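Local coordinates for adhesion and penetration protein autotransporter (Haemophilus influenzae, PDB 3SYJ) that promotes bacterial aggregation, adherence to and invasion of host cells as a surface autotransporter, and probably acts as a serine protease, at residues P89-F94 against F473-G478; H122-E127 against S405-G410; G398-R403 against E419-I424; H413-G418 against E434-D439. One frame throughout, in Å; residues are numbered along the deposited sequence.

Contact 1: P89-F94 against F473-G478; sequences PDQHRF and FGFRGG
In this passenger domain, a short 3-10 segment of the N-terminal protease domain, Pro89-Gln91, docks on a turn of the right-handed beta-helix, where Asp90 and Gln91 meet Phe473, Gly474 and Phe475. The beta-helix part is a type II turn from Gly474 to Gly477, closed by Gly477 N on Gly474 O at 2.9 Å, and it connects strand 471-473 to strand 478-481. Gly474, with no side chain, allows the backbones to come close: its CA is 4.4 Å from the CA of Gln91, and it also lies 4.1 Å from Gln91 O and 4.2 Å from Asp90 O. A water bridges the two backbones, donating to Gln91 O at 2.6 Å and accepting from Phe475 N at 2.9 Å.

Beside that water the side chains of Gln91 and Phe475 run together in the same direction. Gln91 is extended, with CG anti to its backbone N (chi1 175°), and this brings its end alongside Phe475; amide and ring planes are 30° apart. The carboxylate of Asp90 turns to other parts of the beta-helix, where Arg491 forms a salt bridge with it and Asn494 N donates to OD2. Arg476, at the outer corner of the turn, likewise reaches back to the protease domain through a salt bridge to Asp50. The touching residues are all buried. The ring of Phe475 is covered on one face by its own neighbour, with Arg476 CG 3.8 Å above the plane and offset toward the rim.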
loop_
_atom_site.group_PDB
_atom_site.type_symbol
_atom_site.label_atom_id
_atom_site.label_comp_id
_atom_site.label_asym_id
_atom_site.label_seq_id
_atom_site.Cartn_x
_atom_site.Cartn_y
_atom_site.Cartn_z
ATOM N N PRO A 89 4.303 16.389 51.904
ATOM C CA PRO A 89 3.007 16.505 52.597
ATOM C C PRO A 89 1.887 15.624 52.003
ATOM O O PRO A 89 0.923 15.327 52.709
ATOM C CB PRO A 89 2.671 17.998 52.460
ATOM C CG PRO A 89 3.468 18.447 51.258
ATOM C CD PRO A 89 4.759 17.696 51.399
ATOM N N ASP A 90 2.019 15.205 50.744
ATOM C CA ASP A 90 1.047 14.290 50.135
ATOM C C ASP A 90 0.936 12.956 50.869
ATOM O O ASP A 90 -0.032 12.220 50.685
ATOM C CB ASP A 90 1.387 14.024 48.664
ATOM C CG ASP A 90 1.181 15.244 47.794
ATOM O OD1 ASP A 90 0.867 16.310 48.360
ATOM O OD2 ASP A 90 1.341 15.144 46.559
ATOM N N GLN A 91 1.924 12.643 51.697
ATOM C CA GLN A 91 1.963 11.334 52.342
ATOM C C GLN A 91 1.015 11.243 53.523
ATOM O O GLN A 91 0.535 10.161 53.856
ATOM C CB GLN A 91 3.378 10.969 52.792
ATOM C CG GLN A 91 3.427 9.666 53.584
ATOM C CD GLN A 91 4.845 9.153 53.812
ATOM O OE1 GLN A 91 5.780 9.941 54.030
ATOM N NE2 GLN A 91 5.012 7.826 53.767
ATOM N N HIS A 92 0.757 12.380 54.164
ATOM C CA HIS A 92 -0.126 12.403 55.324
ATOM C C HIS A 92 0.230 11.304 56.316
ATOM O O HIS A 92 -0.624 10.491 56.699
ATOM C CB HIS A 92 -1.581 12.249 54.885
ATOM C CG HIS A 92 -2.085 13.401 54.079
ATOM N ND1 HIS A 92 -2.796 14.442 54.636
ATOM C CD2 HIS A 92 -1.958 13.690 52.765
ATOM C CE1 HIS A 92 -3.097 15.318 53.694
ATOM N NE2 HIS A 92 -2.601 14.886 52.549
ATOM N N ARG A 93 1.492 11.272 56.735
ATOM C CA ARG A 93 1.912 10.270 57.703
ATOM C C ARG A 93 1.050 10.371 58.968
ATOM O O ARG A 93 0.703 11.465 59.419
ATOM C CB ARG A 93 3.400 10.390 58.021
ATOM C CG ARG A 93 4.023 9.066 58.426
ATOM C CD ARG A 93 5.476 9.223 58.854
ATOM N NE ARG A 93 6.396 9.252 57.721
ATOM C CZ ARG A 93 7.188 10.278 57.436
ATOM N NH1 ARG A 93 7.181 11.367 58.204
ATOM N NH2 ARG A 93 7.994 10.215 56.389
ATOM N N PHE A 94 0.688 9.223 59.519
ATOM C CA PHE A 94 -0.242 9.184 60.635
ATOM C C PHE A 94 0.462 8.761 61.920
ATOM O O PHE A 94 1.273 7.837 61.919
ATOM C CB PHE A 94 -1.395 8.239 60.310
ATOM C CG PHE A 94 -2.511 8.276 61.308
ATOM C CD1 PHE A 94 -3.435 9.309 61.300
ATOM C CD2 PHE A 94 -2.649 7.266 62.244
ATOM C CE1 PHE A 94 -4.468 9.342 62.223
ATOM C CE2 PHE A 94 -3.674 7.288 63.160
ATOM C CZ PHE A 94 -4.590 8.331 63.153
ATOM N N PHE A 473 -3.325 9.917 47.515
ATOM C CA PHE A 473 -2.661 8.624 47.479
ATOM C C PHE A 473 -1.406 8.703 48.352
ATOM O O PHE A 473 -0.407 9.328 47.987
ATOM C CB PHE A 473 -2.293 8.242 46.045
ATOM C CG PHE A 473 -3.466 8.199 45.106
ATOM C CD1 PHE A 473 -4.126 7.010 44.855
ATOM C CD2 PHE A 473 -3.911 9.353 44.475
ATOM C CE1 PHE A 473 -5.211 6.973 43.986
ATOM C CE2 PHE A 473 -4.993 9.320 43.610
ATOM C CZ PHE A 473 -5.642 8.131 43.366
ATOM N N GLY A 474 -1.464 8.079 49.522
ATOM C CA GLY A 474 -0.322 8.062 50.410
ATOM C C GLY A 474 0.676 6.988 50.027
ATOM O O GLY A 474 0.745 6.576 48.871
ATOM N N PHE A 475 1.449 6.543 51.012
ATOM C CA PHE A 475 2.460 5.502 50.849
ATOM C C PHE A 475 1.891 4.289 50.140
ATOM O O PHE A 475 1.011 3.617 50.674
ATOM C CB PHE A 475 2.976 5.090 52.228
ATOM C CG PHE A 475 3.977 3.971 52.209
ATOM C CD1 PHE A 475 5.285 4.205 51.820
ATOM C CD2 PHE A 475 3.627 2.692 52.635
ATOM C CE1 PHE A 475 6.222 3.179 51.825
ATOM C CE2 PHE A 475 4.563 1.654 52.644
ATOM C CZ PHE A 475 5.862 1.901 52.241
ATOM N N ARG A 476 2.392 4.031 48.933
ATOM C CA ARG A 476 2.009 2.878 48.099
ATOM C C ARG A 476 0.605 2.961 47.471
ATOM O O ARG A 476 0.189 2.073 46.726
ATOM C CB ARG A 476 2.244 1.551 48.824
ATOM C CG ARG A 476 3.719 1.214 48.941
ATOM C CD ARG A 476 3.934 -0.066 49.715
ATOM N NE ARG A 476 5.352 -0.294 49.955
ATOM C CZ ARG A 476 5.830 -1.261 50.729
ATOM N NH1 ARG A 476 4.999 -2.096 51.346
ATOM N NH2 ARG A 476 7.138 -1.394 50.885
ATOM N N GLY A 477 -0.097 4.050 47.758
ATOM C CA GLY A 477 -1.342 4.362 47.079
ATOM C C GLY A 477 -2.357 3.243 47.094
ATOM O O GLY A 477 -2.492 2.529 48.090
ATOM N N GLY A 478 -3.049 3.093 45.965
ATOM C CA GLY A 478 -4.203 2.219 45.831
ATOM C C GLY A 478 -5.037 2.658 44.632
ATOM O O GLY A 478 -4.588 3.493 43.838
HETATM O O HOH W 1 0.867 7.580 53.689
#

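Contact 2: H122-E127 against S405-G410; sequences HKFVTE and SKIGKG
Phe124 and Thr126, in a loop of the protease domain, press against Ser405 and Ile407 on the beta-helix strand 403-407, and the packing is tight here. The side chains of Phe124 and Ile407 cross at about a right angle, with Phe124 CD2 3.4 Å from Ile407 CD1; CG1 of Ile407 sits between the backbone N and the carbonyl carbon (chi1 57°), and with an extended chi2 (178°) this brings CD1 to the ring. Next to it Ser405 OG donates to Phe124 O at 2.9 Å, in the carbonyl plane and on a lone pair. Thr126 CG2 fills the other flank, 3.8 Å from Ser405 CB and 4.1 Å from Ile407 CG2, while its hydroxyl meets Ser425 on the next strand.

The looser side lies by Lys123, where a water accepts from Ser405 N at 3.0 Å and only weakly from Lys123 NZ at 3.4 Å. That ammonium is held chiefly by Asp402 and by the carbonyl of Arg403. Lys406 points away from the protease loop and donates to Ile407 O at 2.8 Å. Between these two segments one direct hydrogen bond thus satisfies a buried carbonyl amid close-fitting carbon atoms, and Lys123 and Thr126 add polar links to neighbouring beta-helix residues.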
loop_
_atom_site.group_PDB
_atom_site.type_symbol
_atom_site.label_atom_id
_atom_site.label_comp_id
_atom_site.label_asym_id
_atom_site.label_seq_id
_atom_site.Cartn_x
_atom_site.Cartn_y
_atom_site.Cartn_z
ATOM N N HIS A 122 -3.823 2.980 69.097
ATOM C CA HIS A 122 -5.188 3.473 69.201
ATOM C C HIS A 122 -5.994 3.295 67.912
ATOM O O HIS A 122 -7.221 3.368 67.940
ATOM C CB HIS A 122 -5.235 4.922 69.723
ATOM C CG HIS A 122 -5.013 5.970 68.674
ATOM N ND1 HIS A 122 -3.894 6.000 67.869
ATOM C CD2 HIS A 122 -5.757 7.049 68.326
ATOM C CE1 HIS A 122 -3.967 7.040 67.058
ATOM N NE2 HIS A 122 -5.088 7.692 67.312
ATOM N N LYS A 123 -5.306 3.034 66.800
ATOM C CA LYS A 123 -5.971 2.808 65.517
ATOM C C LYS A 123 -5.415 1.590 64.788
ATOM O O LYS A 123 -4.248 1.243 64.969
ATOM C CB LYS A 123 -5.807 4.025 64.614
ATOM C CG LYS A 123 -6.562 5.263 65.067
ATOM C CD LYS A 123 -8.050 5.147 64.819
ATOM C CE LYS A 123 -8.752 6.446 65.199
ATOM N NZ LYS A 123 -10.208 6.424 64.864
ATOM N N PHE A 124 -6.241 0.947 63.960
ATOM C CA PHE A 124 -5.749 -0.089 63.047
ATOM C C PHE A 124 -4.766 0.560 62.082
ATOM O O PHE A 124 -5.051 1.627 61.540
ATOM C CB PHE A 124 -6.876 -0.714 62.226
ATOM C CG PHE A 124 -7.805 -1.598 63.011
ATOM C CD1 PHE A 124 -7.536 -1.926 64.325
ATOM C CD2 PHE A 124 -8.942 -2.129 62.409
ATOM C CE1 PHE A 124 -8.400 -2.753 65.035
ATOM C CE2 PHE A 124 -9.804 -2.960 63.114
ATOM C CZ PHE A 124 -9.535 -3.271 64.426
ATOM N N VAL A 125 -3.617 -0.076 61.859
ATOM C CA VAL A 125 -2.631 0.460 60.925
ATOM C C VAL A 125 -2.984 0.080 59.492
ATOM O O VAL A 125 -3.190 -1.089 59.192
ATOM C CB VAL A 125 -1.199 -0.026 61.256
ATOM C CG1 VAL A 125 -0.217 0.412 60.157
ATOM C CG2 VAL A 125 -0.762 0.474 62.633
ATOM N N THR A 126 -3.045 1.072 58.611
ATOM C CA THR A 126 -3.496 0.849 57.239
ATOM C C THR A 126 -2.352 0.793 56.220
ATOM O O THR A 126 -2.510 0.241 55.134
ATOM C CB THR A 126 -4.446 1.973 56.796
ATOM O OG1 THR A 126 -3.796 3.239 56.984
ATOM C CG2 THR A 126 -5.760 1.934 57.606
ATOM N N GLU A 127 -1.204 1.374 56.563
ATOM C CA GLU A 127 -0.123 1.578 55.593
ATOM C C GLU A 127 0.640 0.307 55.231
ATOM O O GLU A 127 1.297 0.250 54.196
ATOM C CB GLU A 127 0.860 2.647 56.094
ATOM C CG GLU A 127 0.337 4.087 56.063
ATOM C CD GLU A 127 -0.598 4.414 57.218
ATOM O OE1 GLU A 127 -0.734 3.569 58.126
ATOM O OE2 GLU A 127 -1.201 5.520 57.212
ATOM N N SER A 405 -10.008 3.895 60.127
ATOM C CA SER A 405 -9.117 2.936 59.478
ATOM C C SER A 405 -9.896 1.767 58.883
ATOM O O SER A 405 -10.570 1.023 59.605
ATOM C CB SER A 405 -8.114 2.386 60.491
ATOM O OG SER A 405 -7.217 3.388 60.929
ATOM N N LYS A 406 -9.797 1.599 57.571
ATOM C CA LYS A 406 -10.489 0.506 56.893
ATOM C C LYS A 406 -9.498 -0.530 56.403
ATOM O O LYS A 406 -8.635 -0.234 55.577
ATOM C CB LYS A 406 -11.332 1.025 55.719
ATOM C CG LYS A 406 -11.601 -0.017 54.617
ATOM C CD LYS A 406 -12.784 -0.910 54.952
ATOM C CE LYS A 406 -13.029 -1.983 53.887
ATOM N NZ LYS A 406 -12.003 -3.058 53.896
ATOM N N ILE A 407 -9.620 -1.743 56.925
ATOM C CA ILE A 407 -8.756 -2.838 56.505
ATOM C C ILE A 407 -9.587 -4.070 56.177
ATOM O O ILE A 407 -10.812 -4.017 56.201
ATOM C CB ILE A 407 -7.686 -3.183 57.567
ATOM C CG1 ILE A 407 -8.333 -3.542 58.905
ATOM C CG2 ILE A 407 -6.724 -2.027 57.753
ATOM C CD1 ILE A 407 -7.320 -3.938 59.966
ATOM N N GLY A 408 -8.923 -5.177 55.872
ATOM C CA GLY A 408 -9.616 -6.367 55.423
ATOM C C GLY A 408 -9.890 -6.306 53.930
ATOM O O GLY A 408 -9.989 -5.222 53.340
ATOM N N LYS A 409 -10.002 -7.475 53.311
ATOM C CA LYS A 409 -10.219 -7.548 51.873
ATOM C C LYS A 409 -11.660 -7.227 51.472
ATOM O O LYS A 409 -11.945 -7.062 50.291
ATOM C CB LYS A 409 -9.848 -8.936 51.347
ATOM C CG LYS A 409 -8.372 -9.286 51.439
ATOM C CD LYS A 409 -8.150 -10.708 50.961
ATOM C CE LYS A 409 -6.710 -11.140 51.165
ATOM N NZ LYS A 409 -5.769 -10.257 50.413
ATOM N N GLY A 410 -12.561 -7.148 52.449
ATOM C CA GLY A 410 -13.972 -6.923 52.164
ATOM C C GLY A 410 -14.337 -5.489 51.826
ATOM O O GLY A 410 -13.477 -4.602 51.797
HETATM O O HOH W 2 -11.272 3.986 62.799
#

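Contact 3: G398-R403 against E419-I424; sequences GVEHDR and ENKGSI
Gly398 and Asn420, Asp402 and Ser423 supply the two direct hydrogen bonds between neighbouring coils of the beta-helix. Of these the backbone bond is the straighter: Ser423 N donates to Asp402 O at 3.0 Å with an angle of 165° at the hydrogen, where Arg403 and Ser423 begin the parallel pairing of strands 403-407 and 423-427. The side-chain bond is shorter, Gly398 N to Asn420 OD1 at 2.7 Å. The same OD1 takes Gly422 N at 3.1 Å, which makes an Asx turn, and the two donors come from opposite faces of the amide plane. Its ND2 is held by the carbonyl of Ala445, one coil further on.

Waters join the backbones at two more places. One links Gly398 O to Lys421 N; another accepts from His401 N at 2.8 Å and donates to Lys421 O at 2.7 Å.

Nonpolar and charged contacts are looser. Glu400 CB touches Lys421 CB at 3.9 Å. The two chains cross obliquely, leaving Glu400 OE1 and Lys421 NZ at 4.5 Å, too far for a salt bridge. Arg403 CG packs 3.5 Å from Ser423 OG, whereas its guanidinium leaves for Tyr96 and Phe94 of the protease domain. With three bonds on one amide, Asn420 is fixed in rotation and ties its own turn to the coils before and after.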
loop_
_atom_site.group_PDB
_atom_site.type_symbol
_atom_site.label_atom_id
_atom_site.label_comp_id
_atom_site.label_asym_id
_atom_site.label_seq_id
_atom_site.Cartn_x
_atom_site.Cartn_y
_atom_site.Cartn_z
ATOM N N GLY A 398 -19.102 9.716 61.041
ATOM C CA GLY A 398 -17.929 9.719 61.896
ATOM C C GLY A 398 -17.843 10.980 62.736
ATOM O O GLY A 398 -18.808 11.736 62.843
ATOM N N VAL A 399 -16.670 11.216 63.314
ATOM C CA VAL A 399 -16.470 12.292 64.274
ATOM C C VAL A 399 -15.383 13.230 63.774
ATOM O O VAL A 399 -14.369 12.777 63.244
ATOM C CB VAL A 399 -16.032 11.712 65.622
ATOM C CG1 VAL A 399 -15.615 12.822 66.573
ATOM C CG2 VAL A 399 -17.147 10.848 66.206
ATOM N N GLU A 400 -15.591 14.534 63.951
ATOM C CA GLU A 400 -14.644 15.530 63.458
ATOM C C GLU A 400 -13.260 15.320 64.067
ATOM O O GLU A 400 -13.141 15.009 65.250
ATOM C CB GLU A 400 -15.148 16.942 63.754
ATOM C CG GLU A 400 -14.322 18.046 63.108
ATOM C CD GLU A 400 -14.880 19.437 63.388
ATOM O OE1 GLU A 400 -15.907 19.546 64.086
ATOM O OE2 GLU A 400 -14.296 20.426 62.908
ATOM N N HIS A 401 -12.221 15.478 63.249
ATOM C CA HIS A 401 -10.827 15.288 63.678
ATOM C C HIS A 401 -10.478 13.836 63.997
ATOM O O HIS A 401 -9.460 13.561 64.633
ATOM C CB HIS A 401 -10.471 16.194 64.869
ATOM C CG HIS A 401 -10.641 17.655 64.584
ATOM N ND1 HIS A 401 -11.361 18.497 65.405
ATOM C CD2 HIS A 401 -10.212 18.416 63.549
ATOM C CE1 HIS A 401 -11.354 19.716 64.897
ATOM N NE2 HIS A 401 -10.667 19.694 63.769
ATOM N N ASP A 402 -11.327 12.911 63.567
ATOM C CA ASP A 402 -11.047 11.496 63.745
ATOM C C ASP A 402 -10.909 10.793 62.400
ATOM O O ASP A 402 -11.701 11.021 61.487
ATOM C CB ASP A 402 -12.132 10.817 64.577
ATOM C CG ASP A 402 -11.923 9.316 64.684
ATOM O OD1 ASP A 402 -11.276 8.872 65.658
ATOM O OD2 ASP A 402 -12.385 8.585 63.783
ATOM N N ARG A 403 -9.896 9.937 62.291
ATOM C CA ARG A 403 -9.655 9.165 61.081
ATOM C C ARG A 403 -10.152 7.736 61.266
ATOM O O ARG A 403 -9.822 7.076 62.255
ATOM C CB ARG A 403 -8.158 9.145 60.760
ATOM C CG ARG A 403 -7.817 8.960 59.294
ATOM C CD ARG A 403 -6.323 8.722 59.120
ATOM N NE ARG A 403 -5.974 7.381 59.561
ATOM C CZ ARG A 403 -4.854 6.746 59.233
ATOM N NH1 ARG A 403 -3.944 7.338 58.463
ATOM N NH2 ARG A 403 -4.650 5.514 59.676
ATOM N N GLU A 419 -23.262 15.671 56.049
ATOM C CA GLU A 419 -21.837 15.963 55.980
ATOM C C GLU A 419 -21.104 15.212 57.070
ATOM O O GLU A 419 -21.165 15.589 58.236
ATOM C CB GLU A 419 -21.602 17.461 56.158
ATOM C CG GLU A 419 -20.161 17.823 56.465
ATOM C CD GLU A 419 -20.004 19.267 56.904
ATOM O OE1 GLU A 419 -21.033 19.975 57.005
ATOM O OE2 GLU A 419 -18.854 19.696 57.152
ATOM N N ASN A 420 -20.419 14.137 56.699
ATOM C CA ASN A 420 -19.583 13.435 57.657
ATOM C C ASN A 420 -18.322 14.238 57.867
ATOM O O ASN A 420 -17.640 14.611 56.907
ATOM C CB ASN A 420 -19.222 12.037 57.173
ATOM C CG ASN A 420 -18.204 11.360 58.073
ATOM O OD1 ASN A 420 -18.224 11.530 59.295
ATOM N ND2 ASN A 420 -17.307 10.588 57.473
ATOM N N LYS A 421 -18.008 14.533 59.116
ATOM C CA LYS A 421 -16.843 15.357 59.367
ATOM C C LYS A 421 -15.575 14.537 59.632
ATOM O O LYS A 421 -14.471 15.080 59.625
ATOM C CB LYS A 421 -17.127 16.379 60.463
ATOM C CG LYS A 421 -17.618 17.707 59.911
ATOM C CD LYS A 421 -18.110 18.626 61.007
ATOM C CE LYS A 421 -19.440 18.138 61.563
ATOM N NZ LYS A 421 -20.044 19.125 62.500
ATOM N N GLY A 422 -15.732 13.228 59.833
ATOM C CA GLY A 422 -14.591 12.346 59.990
ATOM C C GLY A 422 -13.886 12.128 58.663
ATOM O O GLY A 422 -14.448 12.391 57.595
ATOM N N SER A 423 -12.649 11.652 58.719
ATOM C CA SER A 423 -11.941 11.274 57.499
ATOM C C SER A 423 -11.731 9.761 57.441
ATOM O O SER A 423 -12.230 9.023 58.286
ATOM C CB SER A 423 -10.604 12.012 57.401
ATOM O OG SER A 423 -9.778 11.691 58.507
ATOM N N ILE A 424 -10.995 9.296 56.442
ATOM C CA ILE A 424 -10.771 7.863 56.299
ATOM C C ILE A 424 -9.413 7.525 55.696
ATOM O O ILE A 424 -8.902 8.246 54.831
ATOM C CB ILE A 424 -11.880 7.208 55.450
ATOM C CG1 ILE A 424 -11.727 5.680 55.428
ATOM C CG2 ILE A 424 -11.870 7.779 54.042
ATOM C CD1 ILE A 424 -12.988 4.937 55.035
HETATM O O HOH W 3 -19.715 13.959 61.610
HETATM O O HOH W 4 -11.916 15.376 60.486
#

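Contact 4: H413-G418 against E434-D439; sequences HVQAKG and EQQADD
This is a pairing of two successive beta-helix coils at the end of strand 411-414 and just past strand 430-433, where the chain enters the loops. Val414, Ala416 and Gly418 meet Glu434 and Gln436 through the backbone: Glu434 N donates to Val414 O, Gln436 N to Ala416 O and Gly418 N to Gln436 O, each at 2.8 Å. The last is the straightest, 167° at the hydrogen. The segments run the same way, with 25° between their end-to-end directions, and Lys417 CA adds a C-H contact to Gln436 O at 3.3 Å.

Side chains align along the flanks. Glu434 OE1 comes to the edge of the His413 ring, near its plane and 3.0 Å from CE1, with ring and carboxylate nearly coplanar. On the other flank Gln435, bent at chi2 (-77°), turns toward Ala416, though the exact fit of its amide is doubtful; its OE1 accepts a weak hydrogen bond from Asn397. The CB of Asp438 rests 3.7 Å from Gly418 CA, and its carboxylate is held by Asn442.

At the far end Lys417 NZ makes a long salt bridge of 3.8 Å to Asp439 OD1, and a water accepting from NZ and donating to OD1 spans the pair. The strand-like backbone bonding therefore survives into the loops, while the solvent-bridged Lys417 and Asp439 probably hold each other only softly.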
loop_
_atom_site.group_PDB
_atom_site.type_symbol
_atom_site.label_atom_id
_atom_site.label_comp_id
_atom_site.label_asym_id
_atom_site.label_seq_id
_atom_site.Cartn_x
_atom_site.Cartn_y
_atom_site.Cartn_z
ATOM N N HIS A 413 -19.435 -0.222 52.283
ATOM C CA HIS A 413 -20.290 0.616 51.455
ATOM C C HIS A 413 -20.799 1.788 52.296
ATOM O O HIS A 413 -21.747 1.647 53.055
ATOM C CB HIS A 413 -21.439 -0.230 50.886
ATOM C CG HIS A 413 -22.400 0.529 50.027
ATOM N ND1 HIS A 413 -22.107 1.763 49.490
ATOM C CD2 HIS A 413 -23.639 0.213 49.581
ATOM C CE1 HIS A 413 -23.130 2.184 48.769
ATOM N NE2 HIS A 413 -24.074 1.261 48.807
ATOM N N VAL A 414 -20.148 2.937 52.171
ATOM C CA VAL A 414 -20.506 4.112 52.970
ATOM C C VAL A 414 -21.771 4.781 52.445
ATOM O O VAL A 414 -21.839 5.194 51.282
ATOM C CB VAL A 414 -19.363 5.143 52.992
ATOM C CG1 VAL A 414 -19.770 6.400 53.769
ATOM C CG2 VAL A 414 -18.127 4.519 53.590
ATOM N N GLN A 415 -22.770 4.896 53.313
ATOM C CA GLN A 415 -24.078 5.376 52.895
ATOM C C GLN A 415 -24.786 6.137 54.015
ATOM O O GLN A 415 -26.004 6.038 54.167
ATOM C CB GLN A 415 -24.935 4.186 52.448
ATOM C CG GLN A 415 -25.833 4.457 51.261
ATOM C CD GLN A 415 -26.555 3.203 50.795
ATOM O OE1 GLN A 415 -26.621 2.914 49.598
ATOM N NE2 GLN A 415 -27.092 2.444 51.746
ATOM N N ALA A 416 -24.028 6.892 54.803
ATOM C CA ALA A 416 -24.624 7.690 55.868
ATOM C C ALA A 416 -25.223 8.989 55.314
ATOM O O ALA A 416 -25.112 9.276 54.120
ATOM C CB ALA A 416 -23.587 7.990 56.939
ATOM N N LYS A 417 -25.851 9.778 56.183
ATOM C CA LYS A 417 -26.544 10.984 55.741
ATOM C C LYS A 417 -25.858 12.262 56.162
ATOM O O LYS A 417 -25.414 12.400 57.303
ATOM C CB LYS A 417 -27.995 11.011 56.245
ATOM C CG LYS A 417 -28.969 10.211 55.379
ATOM C CD LYS A 417 -30.416 10.342 55.860
ATOM C CE LYS A 417 -30.937 11.766 55.715
ATOM N NZ LYS A 417 -32.406 11.860 55.994
ATOM N N GLY A 418 -25.799 13.205 55.230
ATOM C CA GLY A 418 -25.307 14.534 55.518
ATOM C C GLY A 418 -23.812 14.695 55.340
ATOM O O GLY A 418 -23.169 13.964 54.583
ATOM N N GLU A 434 -21.118 6.403 48.830
ATOM C CA GLU A 434 -22.466 6.801 48.442
ATOM C C GLU A 434 -23.212 7.516 49.572
ATOM O O GLU A 434 -24.342 7.149 49.893
ATOM C CB GLU A 434 -23.276 5.586 47.952
ATOM C CG GLU A 434 -24.331 5.952 46.902
ATOM C CD GLU A 434 -25.220 4.792 46.488
ATOM O OE1 GLU A 434 -24.914 3.632 46.833
ATOM O OE2 GLU A 434 -26.236 5.048 45.808
ATOM N N GLN A 435 -22.590 8.527 50.179
ATOM C CA GLN A 435 -23.281 9.328 51.187
ATOM C C GLN A 435 -24.552 9.876 50.586
ATOM O O GLN A 435 -24.560 10.279 49.421
ATOM C CB GLN A 435 -22.444 10.524 51.641
ATOM C CG GLN A 435 -21.451 10.236 52.720
ATOM C CD GLN A 435 -22.061 10.108 54.092
ATOM O OE1 GLN A 435 -22.502 11.084 54.704
ATOM N NE2 GLN A 435 -22.055 8.903 54.601
ATOM N N GLN A 436 -25.607 9.912 51.394
ATOM C CA GLN A 436 -26.869 10.539 51.017
ATOM C C GLN A 436 -26.937 11.960 51.558
ATOM O O GLN A 436 -26.494 12.226 52.674
ATOM C CB GLN A 436 -28.043 9.766 51.607
ATOM C CG GLN A 436 -27.888 8.261 51.633
ATOM C CD GLN A 436 -28.137 7.624 50.285
ATOM O OE1 GLN A 436 -27.328 7.749 49.365
ATOM N NE2 GLN A 436 -29.258 6.919 50.166
ATOM N N ALA A 437 -27.520 12.866 50.779
ATOM C CA ALA A 437 -27.775 14.226 51.245
ATOM C C ALA A 437 -28.684 14.197 52.468
ATOM O O ALA A 437 -29.526 13.318 52.594
ATOM C CB ALA A 437 -28.412 15.051 50.139
ATOM N N ASP A 438 -28.501 15.141 53.383
ATOM C CA ASP A 438 -29.426 15.262 54.497
ATOM C C ASP A 438 -30.601 16.134 54.055
ATOM O O ASP A 438 -30.678 16.520 52.889
ATOM C CB ASP A 438 -28.737 15.781 55.769
ATOM C CG ASP A 438 -28.191 17.202 55.629
ATOM O OD1 ASP A 438 -28.360 17.845 54.567
ATOM O OD2 ASP A 438 -27.588 17.679 56.611
ATOM N N ASP A 439 -31.524 16.425 54.965
ATOM C CA ASP A 439 -32.718 17.190 54.596
ATOM C C ASP A 439 -32.334 18.575 54.077
ATOM O O ASP A 439 -32.989 19.121 53.188
ATOM C CB ASP A 439 -33.697 17.306 55.774
ATOM C CG ASP A 439 -34.335 15.967 56.149
ATOM O OD1 ASP A 439 -34.362 15.046 55.302
ATOM O OD2 ASP A 439 -34.814 15.834 57.296
HETATM O O HOH W 5 -31.826 14.893 57.500
HETATM O O HOH W 6 -33.019 13.433 53.567
#

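In the fold
The four contacts form a path from the protease domain out along the flank of the beta-helix. Contacts 1 and 2 dock protease loops on different coils, their centres 14 Å apart, and meet where Phe475 CD2 packs 3.7 Å from Glu127 O. Contact 3 joins the coil that contact 2 touches to the next: Lys123 NZ of contact 2 is 2.8 Å from Asp402 OD1 of contact 3, a salt bridge. Contact 4, 13 Å centre to centre from contact 3, pairs the same two successive coils again, farther from the protease domain, and its nearest atoms are about 16 Å from contact 1. All lie away from the probable catalytic serine, Ser218; contacts 1 and 2 join the domains, while 3 and 4 join coils.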